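Local coordinates for protein KP700603 (Klebsiella pneumoniae 700603, PDB 5KVK) that is of unknown function but belongs to the competence-damaged protein (CinA) superfamily, whose C-terminal-type domains include nicotinamide mononucleotide deamidases, at residues G27-T32 against A100-A105; E34-G39 against I106-Y111; V126-N131 against A152-F157. One frame throughout, in Å; residues are numbered along the deposited sequence.

Contact 1 of 3, residues G27-T32 against A100-A105; sequences GWRLTT and AGADIA
D103 reaches across to the backbone of R29 just before two parallel strands come into register. Its CB lies 3.5 Å from R29 O. With CG beside its own backbone N (chi1 -63°), the carboxylate turns back along 27-32, and OD2 accepts the R29 N-H at 2.8 Å through its anti lone pair. The same oxygen accepts a hydrogen bond from a water that also donates to G27 O, while OD1 forms a salt bridge with R133. R29 O is a bifurcated acceptor: I104 N approaches it at 2.9 Å almost in line with the carbonyl, and D103 N comes in tilted from the carbonyl plane. One step on, T31 N donates to I104 O, so L30 pairs with I104 and T31 with A105. I104 CD1 lies against W28 CE3 at 3.6 Å and its CG2 against L30 CD1, whereas on the face of T31 and A105 the methyls T31 CG2 and A102 CB press together at a tight 3.5 Å. This is the start of the pairing of strands 30-34 and 104-110: helix 12-26 packs through L23 on W28, L30 and I104, while helix 86-100 covers T31 and A105 through I96.

Contact 2 of 3, residues E34-G39 against I106-Y111; sequences ESCTGG and IAISGY
E34, the last residue of strand 30-34, pairs in parallel with I108, their CA atoms 5.1 Å apart, but its carboxylate turns back into its own loop. OE1 accepts from T37 OG1 at 2.6 Å through its anti lone pair, and more weakly from G39 N; L41 N is a further donor to OE1, and A42 N binds OE2. The acid thus gathers the turn and the start of helix 40-46 around one carboxylate. At S35 the chains begin to part: its N-H makes a weak bond to I108 O at 3.2 Å, bent to 132°. A water in the widening gap accepts from T37 N and donates to I108 O. S35 OG faces elsewhere, to K67 and T61 O. From S35 to G38 the chain makes a type I beta turn, closed by G38 N on S35 O, and so forms the connection from a parallel strand to the following helix, as in an alpha/beta sandwich built on a mixed sheet. C36 comes next, leaning over the far end of strand 104-110. Its CB is 3.2 Å from G110 O, and its SG, held between the backbone N and the carbonyl carbon (chi1 63°), sits 3.5 Å from G110 N. The missing side chain of G110 leaves room for this sulfur. T37 then sets its CG2 against I108 CG2 at 3.9 Å, the two side chains crossing at about a right angle, while V151 and A154 of helix 147-165 touch T37. G39, its phi positive, occupies the N-cap position of helix 40-46.

Contact 3 of 3, residues V126-N131 against A152-F157; sequences VWFAWN and AQAVRF
F128 and F157 make the aromatic centre of this strand-to-helix contact. They form a T-shaped (edge-to-face) pair in which the edge of F157 is directed at the face of F128, the centroids 5.1 Å apart and the planes at 67°. F157 CD1 is the atom that lands on the F128 ring, near its rim and 3.7 Å from CE1. F157 extends from the helix with CG anti to the backbone N (chi1 -176°), which carries its ring toward the strand, where it meets two aromatic residues: its CE1 also touches W130 CH2 at 3.8 Å, approaching the indole at its edge. Strand 125-132 and helix 147-165 are two layers of the alpha/beta fold, the helix packed along one face of the mixed sheet; the short segments run nearly parallel, at 21°, with their axes 10.3 Å apart. Apolar packing continues along the same face. The methyl of A154 touches F128 CZ at 3.8 Å and stands a looser 4.4 Å from V126 CG1, its small size probably letting the F128 ring come close to the helix backbone. A polar atom joins in there, as A154 O lies 3.3 Å from F128 CE2, at the ring edge near its plane. No hydrogen bond links the two segments; the indole N-H of W130 instead binds A158 O, one residue beyond F157, and K165 of the same helix makes a cation-pi contact with the indole.

How the contacts relate
All three contacts meet on one mixed sheet, with strand 104-110 in the middle: contacts 1 and 2 pair successive parts of it with strand 30-34 and the loop that follows, and contact 3 begins on its antiparallel neighbour, strand 125-132. The centres of contacts 1 and 2 are about 17 Å apart, yet they are joined by a probable hydrogen bond from I106 N to T31 O, 3.0 Å. Contacts 2 and 3 lie closer, about 8 Å between centres, where W127 N probably donates to S109 O at 2.7 Å and I108 CG2 packs against V126 CG1. Contact 1, about 16 Å from contact 3, reaches it through a probable hydrogen bond between A105 O and N131 N.

Contact 1 of 3, residues G27-T32 against A100-A105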
ATOM      1  N   GLY A  27     -18.852  -1.548 -13.770  1.00 37.80           N
ATOM      2  CA  GLY A  27     -17.973  -0.436 -14.068  1.00 38.99           C
ATOM      3  C   GLY A  27     -17.580   0.399 -12.869  1.00 35.02           C
ATOM      4  O   GLY A  27     -17.434   1.634 -12.995  1.00 36.22           O
ATOM      5  N   TRP A  28     -17.438  -0.217 -11.705  1.00 27.38           N
ATOM      6  CA  TRP A  28     -17.143   0.543 -10.510  1.00 27.13           C
ATOM      7  C   TRP A  28     -15.661   0.501 -10.230  1.00 31.30           C
ATOM      8  O   TRP A  28     -15.011  -0.521 -10.447  1.00 29.74           O
ATOM      9  CB  TRP A  28     -17.918  -0.004  -9.305  1.00 31.59           C
ATOM     10  CG  TRP A  28     -19.384   0.362  -9.346  1.00 31.94           C
ATOM     11  CD1 TRP A  28     -19.976   1.292 -10.146  1.00 32.61           C
ATOM     12  CD2 TRP A  28     -20.431  -0.224  -8.560  1.00 34.77           C
ATOM     13  NE1 TRP A  28     -21.348   1.325  -9.907  1.00 37.01           N
ATOM     14  CE2 TRP A  28     -21.639   0.400  -8.936  1.00 37.91           C
ATOM     15  CE3 TRP A  28     -20.459  -1.202  -7.559  1.00 40.41           C
ATOM     16  CZ2 TRP A  28     -22.864   0.069  -8.347  1.00 47.96           C
ATOM     17  CZ3 TRP A  28     -21.664  -1.521  -6.981  1.00 42.91           C
ATOM     18  CH2 TRP A  28     -22.850  -0.896  -7.375  1.00 46.78           C
ATOM     19  N   ARG A  29     -15.168   1.611  -9.683  1.00 23.01           N
ATOM     20  CA  ARG A  29     -13.768   1.807  -9.314  0.50 28.89           C
ATOM     21  C   ARG A  29     -13.612   1.692  -7.801  1.00 24.74           C
ATOM     22  O   ARG A  29     -14.306   2.390  -7.042  1.00 23.74           O
ATOM     23  CB  ARG A  29     -13.306   3.195  -9.759  0.50 31.84           C
ATOM     24  CG  ARG A  29     -11.841   3.472  -9.546  0.50 32.64           C
ATOM     25  CD  ARG A  29     -11.039   2.726 -10.557  0.50 38.54           C
ATOM     26  NE  ARG A  29     -10.037   3.572 -11.200  0.50 45.64           N
ATOM     27  CZ  ARG A  29      -9.538   3.306 -12.400  0.50 47.69           C
ATOM     28  NH1 ARG A  29      -9.969   2.235 -13.067  0.50 47.75           N
ATOM     29  NH2 ARG A  29      -8.612   4.101 -12.932  0.50 50.12           N
ATOM     30  N   LEU A  30     -12.679   0.842  -7.350  1.00 20.77           N
ATOM     31  CA  LEU A  30     -12.363   0.639  -5.939  1.00 20.00           C
ATOM     32  C   LEU A  30     -11.080   1.385  -5.554  1.00 22.46           C
ATOM     33  O   LEU A  30     -10.157   1.527  -6.343  1.00 23.15           O
ATOM     34  CB  LEU A  30     -12.138  -0.870  -5.671  1.00 20.38           C
ATOM     35  CG  LEU A  30     -11.795  -1.323  -4.273  1.00 20.81           C
ATOM     36  CD1 LEU A  30     -12.888  -1.048  -3.249  1.00 22.66           C
ATOM     37  CD2 LEU A  30     -11.594  -2.861  -4.370  1.00 21.71           C
ATOM     38  N   THR A  31     -11.013   1.838  -4.305  1.00 18.42           N
ATOM     39  CA  THR A  31      -9.776   2.315  -3.722  1.00 20.60           C
ATOM     40  C   THR A  31      -9.714   1.817  -2.277  1.00 21.22           C
ATOM     41  O   THR A  31     -10.725   1.402  -1.717  1.00 21.70           O
ATOM     42  CB  THR A  31      -9.706   3.871  -3.793  1.00 21.43           C
ATOM     43  OG1 THR A  31      -8.411   4.340  -3.358  1.00 20.59           O
ATOM     44  CG2 THR A  31     -10.854   4.526  -2.963  1.00 20.00           C
ATOM     45  N   THR A  32      -8.518   1.853  -1.663  1.00 20.88           N
ATOM     46  CA  THR A  32      -8.300   1.217  -0.354  1.00 19.01           C
ATOM     47  C   THR A  32      -7.389   2.060   0.548  1.00 22.58           C
ATOM     48  O   THR A  32      -6.446   2.722   0.098  1.00 19.80           O
ATOM     49  CB  THR A  32      -7.624  -0.198  -0.509  1.00 19.11           C
ATOM     50  OG1 THR A  32      -6.382  -0.052  -1.207  1.00 20.49           O
ATOM     51  CG2 THR A  32      -8.562  -1.193  -1.288  1.00 18.46           C
ATOM     52  N   ALA A 100      -8.860   9.564  -4.213  1.00 24.34           N
ATOM     53  CA  ALA A 100      -8.667   8.685  -5.371  1.00 24.73           C
ATOM     54  C   ALA A 100      -9.698   8.924  -6.466  1.00 28.44           C
ATOM     55  O   ALA A 100      -9.524   8.440  -7.589  1.00 29.88           O
ATOM     56  CB  ALA A 100      -8.738   7.211  -4.896  1.00 24.32           C
ATOM     57  N   GLY A 101     -10.762   9.671  -6.190  1.00 25.66           N
ATOM     58  CA  GLY A 101     -11.814   9.818  -7.177  1.00 26.11           C
ATOM     59  C   GLY A 101     -12.459   8.505  -7.602  1.00 23.89           C
ATOM     60  O   GLY A 101     -12.871   8.347  -8.775  1.00 30.98           O
ATOM     61  N   ALA A 102     -12.691   7.627  -6.642  1.00 26.18           N
ATOM     62  CA  ALA A 102     -13.197   6.281  -6.872  1.00 25.49           C
ATOM     63  C   ALA A 102     -14.688   6.212  -6.566  1.00 28.38           C
ATOM     64  O   ALA A 102     -15.319   7.185  -6.147  1.00 30.32           O
ATOM     65  CB  ALA A 102     -12.433   5.300  -5.983  1.00 23.94           C
ATOM     66  N   ASP A 103     -15.278   5.043  -6.805  1.00 25.47           N
ATOM     67  CA  ASP A 103     -16.696   4.855  -6.482  1.00 25.20           C
ATOM     68  C   ASP A 103     -16.900   4.189  -5.131  1.00 24.17           C
ATOM     69  O   ASP A 103     -17.889   4.479  -4.435  1.00 25.25           O
ATOM     70  CB  ASP A 103     -17.351   3.970  -7.530  1.00 28.94           C
ATOM     71  CG  ASP A 103     -17.340   4.578  -8.870  1.00 33.22           C
ATOM     72  OD1 ASP A 103     -17.983   5.656  -9.005  1.00 33.97           O
ATOM     73  OD2 ASP A 103     -16.740   3.954  -9.784  1.00 28.35           O
ATOM     74  N   ILE A 104     -16.029   3.226  -4.823  1.00 23.85           N
ATOM     75  CA  ILE A 104     -16.084   2.485  -3.560  1.00 25.45           C
ATOM     76  C   ILE A 104     -14.757   2.585  -2.865  1.00 23.56           C
ATOM     77  O   ILE A 104     -13.705   2.358  -3.491  1.00 23.24           O
ATOM     78  CB  ILE A 104     -16.433   0.998  -3.802  1.00 28.12           C
ATOM     79  CG1 ILE A 104     -17.708   0.868  -4.559  1.00 29.87           C
ATOM     80  CG2 ILE A 104     -16.391   0.157  -2.478  1.00 29.93           C
ATOM     81  CD1 ILE A 104     -17.829  -0.537  -5.200  1.00 28.95           C
ATOM     82  N   ALA A 105     -14.777   2.854  -1.551  1.00 24.46           N
ATOM     83  CA  ALA A 105     -13.539   2.790  -0.747  1.00 20.39           C
ATOM     84  C   ALA A 105     -13.686   1.754   0.340  1.00 23.24           C
ATOM     85  O   ALA A 105     -14.727   1.694   1.002  1.00 24.63           O
ATOM     86  CB  ALA A 105     -13.192   4.128  -0.086  1.00 22.79           C
TER
HETATM   87  O   HOH W   1     -17.369   4.310 -12.304  1.00 56.14           O

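Contact 2 of 3, residues E34-G39 against I106-Y111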
ATOM      1  N   GLU A  34      -5.429   1.318   4.283  1.00 20.96           N
ATOM      2  CA  GLU A  34      -5.065   0.259   5.200  1.00 20.56           C
ATOM      3  C   GLU A  34      -4.168   0.746   6.329  1.00 20.88           C
ATOM      4  O   GLU A  34      -3.365   1.636   6.143  1.00 22.72           O
ATOM      5  CB  GLU A  34      -4.278  -0.847   4.488  1.00 22.28           C
ATOM      6  CG  GLU A  34      -5.153  -1.596   3.482  1.00 20.59           C
ATOM      7  CD  GLU A  34      -4.285  -2.581   2.701  1.00 21.54           C
ATOM      8  OE1 GLU A  34      -3.888  -3.606   3.284  1.00 23.26           O
ATOM      9  OE2 GLU A  34      -3.940  -2.330   1.510  1.00 21.02           O
ATOM     10  N   SER A  35      -4.308   0.088   7.477  1.00 24.40           N
ATOM     11  CA  SER A  35      -3.360   0.350   8.532  1.00 25.60           C
ATOM     12  C   SER A  35      -2.713  -1.007   8.841  1.00 23.79           C
ATOM     13  O   SER A  35      -1.688  -1.343   8.229  1.00 26.54           O
ATOM     14  CB  SER A  35      -4.087   1.043   9.689  1.00 25.11           C
ATOM     15  OG  SER A  35      -3.135   1.498  10.618  1.00 28.60           O
ATOM     16  N   CYS A  36      -3.359  -1.817   9.704  1.00 25.44           N
ATOM     17  CA  CYS A  36      -2.726  -3.040  10.198  1.00 26.54           C
ATOM     18  C   CYS A  36      -2.524  -4.080   9.104  1.00 24.54           C
ATOM     19  O   CYS A  36      -1.595  -4.919   9.232  1.00 26.92           O
ATOM     20  CB  CYS A  36      -3.513  -3.653  11.371  1.00 28.28           C
ATOM     21  SG  CYS A  36      -5.191  -4.201  10.939  1.00 29.86           S
ATOM     22  N   THR A  37      -3.347  -4.047   8.032  1.00 22.76           N
ATOM     23  CA  THR A  37      -3.138  -5.039   6.964  1.00 21.14           C
ATOM     24  C   THR A  37      -1.991  -4.622   6.026  1.00 22.59           C
ATOM     25  O   THR A  37      -1.608  -5.410   5.150  1.00 24.05           O
ATOM     26  CB  THR A  37      -4.419  -5.285   6.155  1.00 21.15           C
ATOM     27  OG1 THR A  37      -4.896  -4.028   5.644  1.00 21.27           O
ATOM     28  CG2 THR A  37      -5.469  -5.969   7.061  1.00 27.48           C
ATOM     29  N   GLY A  38      -1.424  -3.419   6.213  1.00 21.47           N
ATOM     30  CA  GLY A  38      -0.080  -3.144   5.767  1.00 24.00           C
ATOM     31  C   GLY A  38       0.130  -2.961   4.275  1.00 24.45           C
ATOM     32  O   GLY A  38       1.289  -2.826   3.875  1.00 25.10           O
ATOM     33  N   GLY A  39      -0.929  -2.949   3.445  1.00 21.28           N
ATOM     34  CA  GLY A  39      -0.746  -2.974   1.998  1.00 21.93           C
ATOM     35  C   GLY A  39      -1.109  -4.314   1.399  1.00 22.73           C
ATOM     36  O   GLY A  39      -1.078  -4.456   0.163  1.00 23.16           O
ATOM     37  N   ILE A 106     -12.630   0.962   0.548  1.00 20.70           N
ATOM     38  CA  ILE A 106     -12.547   0.093   1.722  1.00 20.45           C
ATOM     39  C   ILE A 106     -11.489   0.645   2.649  1.00 19.15           C
ATOM     40  O   ILE A 106     -10.377   0.977   2.199  1.00 21.20           O
ATOM     41  CB  ILE A 106     -12.190  -1.348   1.338  1.00 23.49           C
ATOM     42  CG1 ILE A 106     -13.383  -1.957   0.622  1.00 26.19           C
ATOM     43  CG2 ILE A 106     -11.799  -2.132   2.579  1.00 25.31           C
ATOM     44  CD1 ILE A 106     -13.019  -3.353   0.087  1.00 29.24           C
ATOM     45  N   ALA A 107     -11.844   0.797   3.964  1.00 19.69           N
ATOM     46  CA  ALA A 107     -10.836   1.189   4.955  1.00 19.71           C
ATOM     47  C   ALA A 107     -10.783   0.083   6.000  1.00 20.84           C
ATOM     48  O   ALA A 107     -11.816  -0.450   6.410  1.00 21.37           O
ATOM     49  CB  ALA A 107     -11.163   2.556   5.641  1.00 21.83           C
ATOM     50  N   ILE A 108      -9.572  -0.268   6.445  1.00 22.14           N
ATOM     51  CA  ILE A 108      -9.417  -1.309   7.444  1.00 23.05           C
ATOM     52  C   ILE A 108      -8.487  -0.743   8.525  1.00 21.28           C
ATOM     53  O   ILE A 108      -7.387  -0.287   8.202  1.00 24.87           O
ATOM     54  CB  ILE A 108      -8.785  -2.564   6.849  1.00 25.41           C
ATOM     55  CG1 ILE A 108      -9.587  -3.093   5.643  1.00 23.57           C
ATOM     56  CG2 ILE A 108      -8.506  -3.638   7.982  1.00 27.00           C
ATOM     57  CD1 ILE A 108      -8.914  -4.390   5.002  1.00 25.26           C
ATOM     58  N   SER A 109      -8.915  -0.816   9.781  1.00 20.94           N
ATOM     59  CA  SER A 109      -8.092  -0.363  10.896  1.00 23.41           C
ATOM     60  C   SER A 109      -8.265  -1.326  12.047  1.00 24.37           C
ATOM     61  O   SER A 109      -9.409  -1.592  12.458  1.00 24.99           O
ATOM     62  CB  SER A 109      -8.494   1.074  11.338  1.00 25.52           C
ATOM     63  OG  SER A 109      -7.561   1.497  12.324  1.00 26.63           O
ATOM     64  N   GLY A 110      -7.145  -1.837  12.581  1.00 26.56           N
ATOM     65  CA  GLY A 110      -7.257  -2.877  13.583  1.00 25.92           C
ATOM     66  C   GLY A 110      -5.902  -3.111  14.247  1.00 25.70           C
ATOM     67  O   GLY A 110      -4.905  -2.432  13.938  1.00 27.39           O
ATOM     68  N   TYR A 111      -5.900  -4.090  15.112  1.00 28.54           N
ATOM     69  CA  TYR A 111      -4.702  -4.593  15.790  1.00 31.36           C
ATOM     70  C   TYR A 111      -4.408  -5.999  15.266  1.00 32.69           C
ATOM     71  O   TYR A 111      -5.124  -6.945  15.620  1.00 33.56           O
ATOM     72  CB  TYR A 111      -4.901  -4.637  17.303  1.00 32.77           C
ATOM     73  CG  TYR A 111      -5.285  -3.310  17.869  1.00 35.76           C
ATOM     74  CD1 TYR A 111      -4.353  -2.295  17.935  1.00 38.67           C
ATOM     75  CD2 TYR A 111      -6.588  -3.046  18.301  1.00 35.78           C
ATOM     76  CE1 TYR A 111      -4.684  -1.038  18.423  1.00 40.90           C
ATOM     77  CE2 TYR A 111      -6.921  -1.790  18.808  1.00 41.14           C
ATOM     78  CZ  TYR A 111      -5.961  -0.786  18.852  1.00 38.93           C
ATOM     79  OH  TYR A 111      -6.248   0.483  19.327  1.00 36.80           O
TER
HETATM   80  O   HOH W   2      -5.386  -2.184   7.571  1.00 50.45           O

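Contact 3 of 3, residues V126-N131 against A152-F157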
ATOM      1  N   VAL A 126     -10.468  -5.860  14.368  1.00 26.68           N
ATOM      2  CA  VAL A 126     -10.307  -5.103  13.132  1.00 23.49           C
ATOM      3  C   VAL A 126     -11.655  -4.451  12.775  1.00 28.60           C
ATOM      4  O   VAL A 126     -12.695  -5.125  12.692  1.00 26.23           O
ATOM      5  CB  VAL A 126      -9.830  -5.985  11.954  1.00 25.85           C
ATOM      6  CG1 VAL A 126      -9.639  -5.147  10.745  1.00 24.06           C
ATOM      7  CG2 VAL A 126      -8.512  -6.763  12.219  1.00 26.76           C
ATOM      8  N   TRP A 127     -11.638  -3.145  12.531  1.00 25.99           N
ATOM      9  CA  TRP A 127     -12.800  -2.418  12.010  1.00 23.47           C
ATOM     10  C   TRP A 127     -12.679  -2.249  10.501  1.00 23.63           C
ATOM     11  O   TRP A 127     -11.587  -1.973   9.992  1.00 24.68           O
ATOM     12  CB  TRP A 127     -12.868  -1.016  12.640  1.00 24.88           C
ATOM     13  CG  TRP A 127     -13.712  -0.978  13.891  1.00 28.60           C
ATOM     14  CD1 TRP A 127     -13.252  -1.000  15.181  1.00 29.22           C
ATOM     15  CD2 TRP A 127     -15.150  -0.928  13.963  1.00 27.95           C
ATOM     16  NE1 TRP A 127     -14.336  -0.934  16.072  1.00 31.32           N
ATOM     17  CE2 TRP A 127     -15.502  -0.903  15.346  1.00 31.31           C
ATOM     18  CE3 TRP A 127     -16.177  -0.889  13.002  1.00 30.09           C
ATOM     19  CZ2 TRP A 127     -16.835  -0.831  15.782  1.00 33.59           C
ATOM     20  CZ3 TRP A 127     -17.499  -0.837  13.444  1.00 34.68           C
ATOM     21  CH2 TRP A 127     -17.816  -0.810  14.819  1.00 35.21           C
ATOM     22  N   PHE A 128     -13.807  -2.369   9.812  1.00 22.07           N
ATOM     23  CA  PHE A 128     -13.910  -2.210   8.375  1.00 23.96           C
ATOM     24  C   PHE A 128     -14.946  -1.148   8.033  1.00 21.90           C
ATOM     25  O   PHE A 128     -15.994  -1.042   8.691  1.00 24.19           O
ATOM     26  CB  PHE A 128     -14.359  -3.507   7.719  1.00 21.67           C
ATOM     27  CG  PHE A 128     -13.436  -4.673   7.957  1.00 21.23           C
ATOM     28  CD1 PHE A 128     -13.492  -5.407   9.163  1.00 26.35           C
ATOM     29  CD2 PHE A 128     -12.511  -5.024   6.978  1.00 22.73           C
ATOM     30  CE1 PHE A 128     -12.613  -6.497   9.361  1.00 27.64           C
ATOM     31  CE2 PHE A 128     -11.640  -6.100   7.178  1.00 24.98           C
ATOM     32  CZ  PHE A 128     -11.693  -6.816   8.368  1.00 26.09           C
ATOM     33  N   ALA A 129     -14.676  -0.419   6.968  1.00 20.45           N
ATOM     34  CA  ALA A 129     -15.727   0.371   6.314  1.00 23.71           C
ATOM     35  C   ALA A 129     -15.706   0.098   4.820  1.00 22.93           C
ATOM     36  O   ALA A 129     -14.628  -0.000   4.194  1.00 19.92           O
ATOM     37  CB  ALA A 129     -15.524   1.851   6.605  1.00 23.66           C
ATOM     38  N   TRP A 130     -16.898   0.034   4.234  1.00 22.33           N
ATOM     39  CA  TRP A 130     -17.095  -0.024   2.800  1.00 20.39           C
ATOM     40  C   TRP A 130     -17.941   1.191   2.466  1.00 24.58           C
ATOM     41  O   TRP A 130     -19.060   1.321   2.960  1.00 26.47           O
ATOM     42  CB  TRP A 130     -17.824  -1.317   2.391  1.00 21.57           C
ATOM     43  CG  TRP A 130     -17.164  -2.610   2.776  1.00 23.13           C
ATOM     44  CD1 TRP A 130     -16.359  -3.431   1.979  1.00 26.16           C
ATOM     45  CD2 TRP A 130     -17.236  -3.241   4.047  1.00 24.68           C
ATOM     46  NE1 TRP A 130     -15.940  -4.545   2.723  1.00 24.43           N
ATOM     47  CE2 TRP A 130     -16.454  -4.434   3.985  1.00 26.46           C
ATOM     48  CE3 TRP A 130     -17.899  -2.921   5.253  1.00 24.63           C
ATOM     49  CZ2 TRP A 130     -16.316  -5.289   5.073  1.00 23.31           C
ATOM     50  CZ3 TRP A 130     -17.783  -3.773   6.329  1.00 25.62           C
ATOM     51  CH2 TRP A 130     -17.026  -4.970   6.225  1.00 25.43           C
ATOM     52  N   ASN A 131     -17.399   2.077   1.668  1.00 22.59           N
ATOM     53  CA  ASN A 131     -17.990   3.386   1.412  1.00 23.82           C
ATOM     54  C   ASN A 131     -18.341   3.406  -0.066  1.00 24.34           C
ATOM     55  O   ASN A 131     -17.455   3.527  -0.914  1.00 23.22           O
ATOM     56  CB  ASN A 131     -16.977   4.480   1.775  1.00 24.62           C
ATOM     57  CG  ASN A 131     -17.532   5.883   1.588  1.00 24.93           C
ATOM     58  OD1 ASN A 131     -18.477   6.065   0.804  1.00 25.76           O
ATOM     59  ND2 ASN A 131     -16.961   6.902   2.282  1.00 25.87           N
ATOM     60  N   ALA A 152      -4.294 -11.835   6.887  1.00 25.21           N
ATOM     61  CA  ALA A 152      -4.828 -12.540   5.731  1.00 26.62           C
ATOM     62  C   ALA A 152      -6.330 -12.681   5.864  1.00 26.59           C
ATOM     63  O   ALA A 152      -7.059 -12.481   4.895  1.00 24.75           O
ATOM     64  CB  ALA A 152      -4.158 -13.927   5.590  1.00 29.52           C
ATOM     65  N   GLN A 153      -6.814 -12.983   7.062  1.00 24.59           N
ATOM     66  CA  GLN A 153      -8.269 -13.092   7.261  1.00 26.32           C
ATOM     67  C   GLN A 153      -8.979 -11.766   7.073  1.00 23.94           C
ATOM     68  O   GLN A 153     -10.090 -11.721   6.515  1.00 25.00           O
ATOM     69  CB  GLN A 153      -8.572 -13.633   8.652  1.00 23.81           C
ATOM     70  CG  GLN A 153      -8.177 -15.096   8.829  1.00 28.76           C
ATOM     71  CD  GLN A 153      -8.413 -15.538  10.251  1.00 34.66           C
ATOM     72  OE1 GLN A 153      -9.519 -15.931  10.624  1.00 37.40           O
ATOM     73  NE2 GLN A 153      -7.369 -15.410  11.076  1.00 35.15           N
ATOM     74  N   ALA A 154      -8.348 -10.685   7.508  1.00 21.32           N
ATOM     75  CA  ALA A 154      -8.953  -9.364   7.332  1.00 22.09           C
ATOM     76  C   ALA A 154      -9.023  -8.964   5.861  1.00 23.40           C
ATOM     77  O   ALA A 154     -10.044  -8.427   5.418  1.00 24.92           O
ATOM     78  CB  ALA A 154      -8.173  -8.322   8.153  1.00 23.19           C
ATOM     79  N   VAL A 155      -7.961  -9.210   5.098  1.00 20.30           N
ATOM     80  CA  VAL A 155      -7.976  -8.920   3.658  1.00 23.68           C
ATOM     81  C   VAL A 155      -9.102  -9.720   2.990  1.00 25.19           C
ATOM     82  O   VAL A 155      -9.893  -9.181   2.193  1.00 25.37           O
ATOM     83  CB  VAL A 155      -6.597  -9.265   3.043  1.00 24.95           C
ATOM     84  CG1 VAL A 155      -6.650  -9.338   1.497  1.00 25.64           C
ATOM     85  CG2 VAL A 155      -5.510  -8.231   3.528  1.00 25.67           C
ATOM     86  N   ARG A 156      -9.186 -11.036   3.286  1.00 23.42           N
ATOM     87  CA  ARG A 156     -10.233 -11.823   2.647  0.50 24.82           C
ATOM     88  C   ARG A 156     -11.610 -11.362   3.088  1.00 28.09           C
ATOM     89  O   ARG A 156     -12.512 -11.241   2.261  1.00 30.07           O
ATOM     90  CB  ARG A 156     -10.053 -13.318   2.930  0.50 26.00           C
ATOM     91  CG  ARG A 156      -9.004 -13.949   2.027  0.50 26.48           C
ATOM     92  CD  ARG A 156      -8.972 -15.464   2.122  0.50 29.18           C
ATOM     93  NE  ARG A 156      -8.644 -15.884   3.477  0.50 28.93           N
ATOM     94  CZ  ARG A 156      -7.424 -16.156   3.911  0.50 28.15           C
ATOM     95  NH1 ARG A 156      -6.371 -16.054   3.118  0.50 27.44           N
ATOM     96  NH2 ARG A 156      -7.270 -16.507   5.172  0.50 27.75           N
ATOM     97  N   PHE A 157     -11.788 -11.085   4.398  1.00 25.58           N
ATOM     98  CA  PHE A 157     -13.099 -10.608   4.840  1.00 25.93           C
ATOM     99  C   PHE A 157     -13.503  -9.320   4.118  1.00 25.19           C
ATOM    100  O   PHE A 157     -14.672  -9.170   3.717  1.00 25.45           O
ATOM    101  CB  PHE A 157     -13.126 -10.394   6.346  1.00 25.91           C
ATOM    102  CG  PHE A 157     -14.502  -9.994   6.854  1.00 27.77           C
ATOM    103  CD1 PHE A 157     -14.751  -8.684   7.272  1.00 26.52           C
ATOM    104  CD2 PHE A 157     -15.536 -10.931   6.885  1.00 34.24           C
ATOM    105  CE1 PHE A 157     -16.040  -8.331   7.736  1.00 26.90           C
ATOM    106  CE2 PHE A 157     -16.804 -10.568   7.320  1.00 35.06           C
ATOM    107  CZ  PHE A 157     -17.044  -9.259   7.726  1.00 30.42           C
TER